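Local coordinates for protein putative thiosugar synthase (Amycolatopsis orientalis, PDB 4N6F) that probably builds a 2-thiosugar from a sugar phosphate, with sulphur from a sulphur-carrier protein, and is related to the thiazole synthase ThiG, at residues Gly29-Asp34 against Val50-Val55. Numbering follows the deposited sequence.
Sequences GIEQYD and VFITTV. With F6R (fructose -6-phosphate), chain F.
E31 and I52 meet beside the bound fructose 6-phosphate, and the glutamate can be followed atom by atom. Its CB lies 4.0 Å from CG2 of T54, the methyl at the outer end of the contact. CG stands between the backbone N and the carbonyl carbon (chi1 58°), and a bend at chi2 (-106°) carries the carboxylate past I52, whose CG2 methyl comes within 3.8 Å of OE1 of E31. On the ligand side OE1 of E31 is 2.7 Å from O2 of the sugar. OE2 is hydrogen-bonded to OG1 of T83 and OG of S85, with a weak bond to NZ of K110, which fixes the rotation of the acid. With an alanine here, the hydroxyls of T83 and S85 would probably lose their shared partner and the sugar O2 its close neighbour.

I30 fills the other flank. Its CD1 is 3.6 Å from CE1 of F51, the two side chains crossing at about a right angle, and equally 3.6 Å from the carbonyl O of I52. No hydrogen bond joins the two segments directly; the 263 Å² buried between them is held mainly by apolar contact. The type I turn from I30 to Y33, closed by Y33 N to I30 O at 2.7 Å, shapes the loop that carries E31. The geometry is that of a TIM-barrel active site: the loop after strand 26-28 packs on strand 50-52 and its continuation, setting G29 and E31 in the sugar-phosphate pocket at the C-terminal ends of the barrel strands.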
loop_
_atom_site.group_PDB
_atom_site.type_symbol
_atom_site.label_atom_id
_atom_site.label_comp_id
_atom_site.label_asym_id
_atom_site.label_seq_id
_atom_site.Cartn_x
_atom_site.Cartn_y
_atom_site.Cartn_z
ATOM N N GLY A 29 -14.693 0.321 12.063
ATOM C CA GLY A 29 -15.134 0.415 13.442
ATOM C C GLY A 29 -16.028 1.627 13.568
ATOM O O GLY A 29 -15.573 2.704 13.958
ATOM N N ILE A 30 -17.298 1.432 13.235
ATOM C CA ILE A 30 -18.279 2.514 13.149
ATOM C C ILE A 30 -19.035 2.763 14.449
ATOM O O ILE A 30 -19.795 3.725 14.529
ATOM C CB ILE A 30 -19.367 2.218 12.082
ATOM C CG1 ILE A 30 -20.098 0.906 12.399
ATOM C CG2 ILE A 30 -18.767 2.177 10.683
ATOM C CD1 ILE A 30 -21.439 0.777 11.717
ATOM N N GLU A 31 -18.850 1.905 15.454
ATOM C CA GLU A 31 -19.804 1.849 16.574
ATOM C C GLU A 31 -20.019 3.192 17.302
ATOM O O GLU A 31 -21.077 3.397 17.892
ATOM C CB GLU A 31 -19.492 0.697 17.567
ATOM C CG GLU A 31 -18.111 0.679 18.221
ATOM C CD GLU A 31 -17.194 -0.397 17.635
ATOM O OE1 GLU A 31 -16.812 -0.254 16.458
ATOM O OE2 GLU A 31 -16.846 -1.374 18.349
ATOM N N GLN A 32 -19.051 4.104 17.221
ATOM C CA GLN A 32 -19.176 5.431 17.840
ATOM C C GLN A 32 -19.726 6.518 16.907
ATOM O O GLN A 32 -20.032 7.615 17.353
ATOM C CB GLN A 32 -17.822 5.876 18.397
ATOM C CG GLN A 32 -17.324 5.001 19.534
ATOM C CD GLN A 32 -16.175 5.633 20.298
ATOM O OE1 GLN A 32 -15.242 6.182 19.701
ATOM N NE2 GLN A 32 -16.233 5.557 21.629
ATOM N N TYR A 33 -19.867 6.207 15.622
ATOM C CA TYR A 33 -20.356 7.172 14.632
ATOM C C TYR A 33 -21.860 7.372 14.856
ATOM O O TYR A 33 -22.592 6.388 14.977
ATOM C CB TYR A 33 -20.155 6.632 13.206
ATOM C CG TYR A 33 -18.733 6.341 12.735
ATOM C CD1 TYR A 33 -17.673 6.134 13.626
ATOM C CD2 TYR A 33 -18.462 6.224 11.372
ATOM C CE1 TYR A 33 -16.394 5.850 13.169
ATOM C CE2 TYR A 33 -17.192 5.937 10.909
ATOM C CZ TYR A 33 -16.157 5.753 11.807
ATOM O OH TYR A 33 -14.894 5.470 11.326
ATOM N N ASP A 34 -22.333 8.618 14.909
ATOM C CA ASP A 34 -23.793 8.866 15.001
ATOM C C ASP A 34 -24.394 9.558 13.756
ATOM O O ASP A 34 -25.575 9.923 13.758
ATOM C CB ASP A 34 -24.169 9.606 16.310
ATOM C CG ASP A 34 -23.749 11.079 16.326
ATOM O OD1 ASP A 34 -23.069 11.547 15.384
ATOM O OD2 ASP A 34 -24.103 11.776 17.303
ATOM N N VAL A 50 -19.034 -6.346 6.908
ATOM C CA VAL A 50 -19.327 -6.573 8.319
ATOM C C VAL A 50 -19.956 -5.301 8.893
ATOM O O VAL A 50 -19.434 -4.212 8.705
ATOM C CB VAL A 50 -18.048 -6.931 9.106
ATOM C CG1 VAL A 50 -18.299 -6.918 10.607
ATOM C CG2 VAL A 50 -17.533 -8.297 8.680
ATOM N N PHE A 51 -21.072 -5.453 9.594
ATOM C CA PHE A 51 -21.777 -4.337 10.202
ATOM C C PHE A 51 -21.655 -4.469 11.707
ATOM O O PHE A 51 -22.272 -5.338 12.304
ATOM C CB PHE A 51 -23.248 -4.355 9.766
ATOM C CG PHE A 51 -24.093 -3.292 10.406
ATOM C CD1 PHE A 51 -23.741 -1.956 10.314
ATOM C CD2 PHE A 51 -25.256 -3.628 11.098
ATOM C CE1 PHE A 51 -24.519 -0.970 10.907
ATOM C CE2 PHE A 51 -26.036 -2.646 11.699
ATOM C CZ PHE A 51 -25.665 -1.311 11.598
ATOM N N ILE A 52 -20.863 -3.616 12.319
ATOM C CA ILE A 52 -20.630 -3.701 13.732
ATOM C C ILE A 52 -21.703 -2.896 14.413
ATOM O O ILE A 52 -21.777 -1.731 14.258
ATOM C CB ILE A 52 -19.242 -3.202 14.117
ATOM C CG1 ILE A 52 -18.167 -4.126 13.593
ATOM C CG2 ILE A 52 -19.119 -3.109 15.611
ATOM C CD1 ILE A 52 -16.850 -3.469 13.413
ATOM N N THR A 53 -22.548 -3.570 15.156
ATOM C CA THR A 53 -23.766 -3.003 15.620
ATOM C C THR A 53 -23.955 -2.918 17.113
ATOM O O THR A 53 -23.573 -3.774 17.851
ATOM C CB THR A 53 -24.960 -3.683 14.978
ATOM O OG1 THR A 53 -26.116 -2.894 15.208
ATOM C CG2 THR A 53 -25.169 -5.022 15.542
ATOM N N THR A 54 -24.560 -1.818 17.509
ATOM C CA THR A 54 -24.978 -1.529 18.864
ATOM C C THR A 54 -26.505 -1.519 19.004
ATOM O O THR A 54 -27.037 -0.961 19.913
ATOM C CB THR A 54 -24.393 -0.193 19.358
ATOM O OG1 THR A 54 -24.725 0.837 18.444
ATOM C CG2 THR A 54 -22.908 -0.262 19.411
ATOM N N VAL A 55 -27.204 -2.119 18.080
ATOM C CA VAL A 55 -28.636 -1.913 18.000
ATOM C C VAL A 55 -29.266 -2.488 19.255
ATOM O O VAL A 55 -28.908 -3.575 19.716
ATOM C CB VAL A 55 -29.292 -2.519 16.739
ATOM C CG1 VAL A 55 -29.222 -4.038 16.739
ATOM C CG2 VAL A 55 -30.747 -2.074 16.645
HETATM C C1 F6R F . -13.326 -1.780 18.653
HETATM C C2 F6R F . -13.353 -0.489 17.883
HETATM C C3 F6R F . -12.376 0.631 18.146
HETATM C C4 F6R F . -11.035 0.252 17.515
HETATM C C5 F6R F . -10.111 1.466 17.379
HETATM C C6 F6R F . -9.063 1.240 16.307
HETATM O O2 F6R F . -14.160 -0.342 16.963
HETATM O O3 F6R F . -12.195 0.943 19.531
HETATM O O4 F6R F . -10.385 -0.734 18.332
HETATM O O5 F6R F . -10.842 2.644 17.045
HETATM O O6 F6R F . -8.146 2.327 16.345
HETATM P P F6R F . -8.184 3.542 15.313
HETATM O O1P F6R F . -9.340 4.366 15.797
HETATM O O2P F6R F . -8.397 2.956 13.944
HETATM O O3P F6R F . -6.805 4.113 15.484
#